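Local coordinates for uncharacterized protein (Porphyromonas gingivalis, PDB 1ZBS) that is of unknown function but is a putative N-acetylglucosamine kinase with the two-domain ASKHA nucleotide-binding fold, at residues Thr12-Ala17 against Gly24-Ser29; Asp108-Ala113 against Pro234-His239. All blocks are in the same frame, centred on the assembly; numbering follows the deposited sequence.

Contact 1. Residues Thr12-Ala17 against Gly24-Ser29; sequences TDWCIA and GRFQTS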
# COMPACT_ATOMS: atom_id res chain seq x y z
N THR A 12 21.29 9.68 -6.57
CA THR A 12 21.81 10.91 -5.99
C THR A 12 22.50 11.73 -7.06
O THR A 12 23.41 11.24 -7.73
CB THR A 12 22.81 10.63 -4.87
OG1 THR A 12 22.26 9.67 -3.97
CG2 THR A 12 23.13 11.91 -4.11
N ASP A 13 22.08 12.98 -7.23
CA ASP A 13 22.68 13.85 -8.24
C ASP A 13 23.73 14.77 -7.61
O ASP A 13 23.46 15.48 -6.65
CB ASP A 13 21.60 14.68 -8.93
CG ASP A 13 22.11 15.34 -10.20
OD1 ASP A 13 21.31 16.04 -10.86
OD2 ASP A 13 23.30 15.16 -10.53
N TRP A 14 24.94 14.74 -8.17
CA TRP A 14 26.04 15.56 -7.67
C TRP A 14 26.50 16.61 -8.67
O TRP A 14 26.34 16.45 -9.89
CB TRP A 14 27.25 14.69 -7.30
CG TRP A 14 27.05 13.76 -6.16
CD1 TRP A 14 26.67 12.45 -6.22
CD2 TRP A 14 27.26 14.05 -4.77
NE1 TRP A 14 26.63 11.91 -4.95
CE2 TRP A 14 26.99 12.87 -4.04
CE3 TRP A 14 27.65 15.20 -4.07
CZ2 TRP A 14 27.10 12.80 -2.65
CZ3 TRP A 14 27.76 15.13 -2.68
CH2 TRP A 14 27.48 13.94 -1.99
N CYS A 15 27.09 17.69 -8.15
CA CYS A 15 27.62 18.76 -8.99
C CYS A 15 28.71 19.56 -8.30
O CYS A 15 28.55 20.00 -7.16
CB CYS A 15 26.51 19.72 -9.43
SG CYS A 15 27.15 21.24 -10.20
N ILE A 16 29.82 19.73 -9.00
CA ILE A 16 30.93 20.51 -8.49
C ILE A 16 30.83 21.86 -9.19
O ILE A 16 31.10 21.96 -10.39
CB ILE A 16 32.29 19.85 -8.82
CG1 ILE A 16 32.42 18.53 -8.07
CG2 ILE A 16 33.43 20.77 -8.43
CD1 ILE A 16 33.75 17.83 -8.29
N ALA A 17 30.43 22.88 -8.45
CA ALA A 17 30.27 24.22 -9.01
C ALA A 17 31.33 25.20 -8.49
O ALA A 17 31.94 24.99 -7.44
CB ALA A 17 28.88 24.76 -8.69
N GLY A 24 31.44 20.18 -12.72
CA GLY A 24 31.27 18.74 -12.65
C GLY A 24 29.81 18.36 -12.42
O GLY A 24 29.03 19.16 -11.88
N ARG A 25 29.42 17.16 -12.84
CA ARG A 25 28.05 16.69 -12.70
C ARG A 25 28.12 15.15 -12.71
O ARG A 25 28.18 14.52 -13.77
CB ARG A 25 27.20 17.27 -13.85
CG ARG A 25 25.67 17.28 -13.68
CD ARG A 25 25.15 18.00 -12.41
NE ARG A 25 23.69 17.85 -12.27
CZ ARG A 25 22.79 18.53 -12.99
NH1 ARG A 25 23.19 19.42 -13.89
NH2 ARG A 25 21.49 18.30 -12.84
N PHE A 26 28.15 14.56 -11.51
CA PHE A 26 28.24 13.10 -11.34
C PHE A 26 26.87 12.48 -11.20
O PHE A 26 25.86 13.18 -11.08
CB PHE A 26 29.06 12.76 -10.09
CG PHE A 26 30.29 13.60 -9.93
CD1 PHE A 26 30.64 14.11 -8.69
CD2 PHE A 26 31.09 13.90 -11.03
CE1 PHE A 26 31.76 14.91 -8.54
CE2 PHE A 26 32.22 14.70 -10.90
CZ PHE A 26 32.55 15.21 -9.66
N GLN A 27 26.84 11.15 -11.17
CA GLN A 27 25.58 10.42 -11.04
C GLN A 27 25.80 9.17 -10.19
O GLN A 27 26.35 8.19 -10.67
CB GLN A 27 25.10 10.00 -12.43
CG GLN A 27 23.59 10.04 -12.65
CD GLN A 27 23.10 11.44 -13.01
OE1 GLN A 27 22.84 12.27 -12.13
NE2 GLN A 27 22.99 11.70 -14.31
N THR A 28 25.40 9.22 -8.92
CA THR A 28 25.55 8.07 -8.05
C THR A 28 24.15 7.63 -7.64
O THR A 28 23.17 8.00 -8.30
CB THR A 28 26.36 8.39 -6.78
OG1 THR A 28 26.62 7.18 -6.07
CG2 THR A 28 25.59 9.33 -5.88
N SER A 29 24.03 6.88 -6.56
CA SER A 29 22.72 6.43 -6.14
C SER A 29 22.55 6.34 -4.63
O SER A 29 23.49 6.55 -3.86
CB SER A 29 22.41 5.08 -6.78
OG SER A 29 22.51 5.14 -8.19

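Contact 2. Residues Asp108-Ala113 against Pro234-His239; sequences DSEGIA and PDLPLH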
# COMPACT_ATOMS: atom_id res chain seq x y z
N ASP A 108 14.79 32.90 -2.15
CA ASP A 108 14.88 33.57 -0.86
C ASP A 108 13.56 34.23 -0.51
O ASP A 108 13.49 35.08 0.39
CB ASP A 108 16.00 34.61 -0.91
CG ASP A 108 15.82 35.60 -2.05
OD1 ASP A 108 14.83 36.36 -2.01
OD2 ASP A 108 16.65 35.60 -2.98
N SER A 109 12.50 33.84 -1.20
CA SER A 109 11.18 34.40 -0.97
C SER A 109 10.19 33.37 -0.42
O SER A 109 10.41 32.17 -0.54
CB SER A 109 10.64 34.98 -2.28
OG SER A 109 10.61 33.98 -3.29
N GLU A 110 9.11 33.87 0.16
CA GLU A 110 8.06 33.04 0.74
C GLU A 110 7.30 32.26 -0.34
O GLU A 110 7.13 32.75 -1.46
CB GLU A 110 7.09 33.95 1.53
CG GLU A 110 5.88 33.23 2.11
CD GLU A 110 4.91 34.18 2.82
OE1 GLU A 110 4.56 35.23 2.23
OE2 GLU A 110 4.49 33.86 3.95
N GLY A 111 6.84 31.06 -0.02
CA GLY A 111 6.12 30.26 -1.00
C GLY A 111 5.89 28.81 -0.61
O GLY A 111 6.30 28.37 0.47
N ILE A 112 5.23 28.06 -1.49
CA ILE A 112 4.96 26.65 -1.25
C ILE A 112 5.74 25.83 -2.24
O ILE A 112 5.61 26.01 -3.45
CB ILE A 112 3.46 26.34 -1.41
CG1 ILE A 112 2.66 27.07 -0.34
CG2 ILE A 112 3.23 24.83 -1.32
CD1 ILE A 112 1.15 27.04 -0.56
N ALA A 113 6.58 24.93 -1.73
CA ALA A 113 7.40 24.06 -2.57
C ALA A 113 6.93 22.62 -2.48
O ALA A 113 6.73 22.07 -1.39
CB ALA A 113 8.87 24.17 -2.14
N PRO A 234 -3.52 30.48 -0.63
CA PRO A 234 -3.73 30.44 -2.08
C PRO A 234 -3.21 31.68 -2.80
O PRO A 234 -3.47 31.88 -3.99
CB PRO A 234 -5.24 30.29 -2.22
CG PRO A 234 -5.73 31.06 -1.04
CD PRO A 234 -4.81 30.58 0.06
N ASP A 235 -2.51 32.54 -2.07
CA ASP A 235 -1.93 33.74 -2.66
C ASP A 235 -0.55 33.36 -3.17
O ASP A 235 -0.04 33.96 -4.12
CB ASP A 235 -1.84 34.85 -1.61
CG ASP A 235 -1.40 34.34 -0.26
OD1 ASP A 235 -2.09 33.45 0.28
OD2 ASP A 235 -0.36 34.82 0.27
N LEU A 236 0.04 32.36 -2.52
CA LEU A 236 1.36 31.88 -2.90
C LEU A 236 1.28 30.95 -4.09
O LEU A 236 0.48 30.02 -4.12
CB LEU A 236 2.02 31.14 -1.74
CG LEU A 236 2.79 31.95 -0.70
CD1 LEU A 236 2.28 33.38 -0.62
CD2 LEU A 236 2.65 31.23 0.65
N PRO A 237 2.11 31.19 -5.11
CA PRO A 237 2.12 30.35 -6.31
C PRO A 237 2.79 29.00 -5.99
O PRO A 237 3.73 28.95 -5.19
CB PRO A 237 2.93 31.18 -7.30
CG PRO A 237 3.93 31.86 -6.41
CD PRO A 237 3.04 32.33 -5.26
N LEU A 238 2.30 27.93 -6.59
CA LEU A 238 2.85 26.59 -6.36
C LEU A 238 4.10 26.27 -7.18
O LEU A 238 4.09 26.35 -8.41
CB LEU A 238 1.79 25.53 -6.66
CG LEU A 238 0.76 25.18 -5.58
CD1 LEU A 238 0.32 26.42 -4.84
CD2 LEU A 238 -0.42 24.46 -6.22
N HIS A 239 5.18 25.91 -6.49
CA HIS A 239 6.42 25.56 -7.15
C HIS A 239 6.61 24.06 -7.02
O HIS A 239 6.44 23.50 -5.94
CB HIS A 239 7.58 26.32 -6.50
CG HIS A 239 7.58 27.78 -6.80
ND1 HIS A 239 7.88 28.28 -8.05
CD2 HIS A 239 7.30 28.85 -6.03
CE1 HIS A 239 7.77 29.60 -8.04
NE2 HIS A 239 7.42 29.97 -6.82

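Contact 1. Residues Thr12-Ala17 against Gly24-Ser29
Thr12 and Thr28 lie side by side at one end of this antiparallel hairpin, framed by two backbone bonds, Thr12 N to Thr28 O (3.1 Å) and Thr28 N to Thr12 O (3.1 Å). Thr28 CG2 rests against Thr12 CB and the in-plane edge of the Trp14 ring, though how closely it approaches them is doubtful. On this same face Trp14 CB touches Phe26 CD1 at 3.7 Å, and Ile16 lies next to Phe26. Helix 38-53 covers this tightly packed apolar layer through Val49, Ala52 and Ile53. The other face carries Asp13 and Arg25 and is more open, although Met271 and Ile275 of helix 271-280 reach Cys15 and Met271 also touches Arg25. Arg25, bent at chi2 (56°), presents its guanidinium side-on: NH2 takes Asp13 OD1 at 3.0 Å while NE takes Asp13 OD2 at 3.2 Å. Both oxygens are met on their syn sides, with the two flat groups turned 21° apart. The central Trp14-Phe26 backbone bonds are weak. The chemistry is therefore two-sided: a bidentate salt bridge ties the strands on the more open face, whereas the Trp14 face is held mainly by apolar contact, and buried Trp14 NE1 has no polar partner in the model.

Contact 2. Residues Asp108-Ala113 against Pro234-His239
Leu236 lays its branch point against the bare backbone of Gly111, CG to CA 3.7 Å, where no side chain intervenes. With CG anti to its own carbonyl carbon (chi1 -85°) and chi2 at an unusual 26°, Leu236 turns CD2 toward Glu110 CG, 4.1 Å away, and Ile112 CG1 at 4.3 Å. Glu110 crosses this leucine at about a right angle. Its extended chain, CG anti to the backbone N (chi1 176°), carries the CG methylene across Leu236 CD2 while OE2 goes on to a salt bridge with Arg233. Ile112 also reaches Leu238, CD1 to CD1 4.4 Å, and both pack on Val228 of helix 210-229. His239 and Ala113 point to the other face, beside helix 97-105; the imidazole ND1 bonds to Ser265 OG, which probably helps set the rotation of the ring, toward strand 263-267. One backbone bond joins the two segments, His239 N to Ile112 O at 3.1 Å, nearly straight, starting the parallel pairing that His239 continues with Cys114. The two strands thus enter the sheet of the second domain side by side. Apolar contact dominates between the segments themselves, while Glu110 OE2 and His239 ND1 find their partners, Arg233 and Ser265, outside them.

How the contacts relate
From the N terminus the chain runs through strand 2-7 into strand 11-18, and contact 1 closes at once across a six-residue connection, completing the hairpin at one margin of the first mixed sheet. Contact 2 opens later at strand 111-116 and closes only when strand 238-241 returns after 120 mainly helical residues. The two contacts follow one another in series, neither nested nor crossed. Their centres are 27 Å apart, and their nearest atoms about 17 Å. Each belongs to a five-stranded sheet of order 3-2-1-4-5, the repeated core of the ASKHA fold: contact 1 pairs strand 11-18 with the edge strand 21-29, contact 2 pairs strand 111-116 with strand 238-241 inside the other sheet.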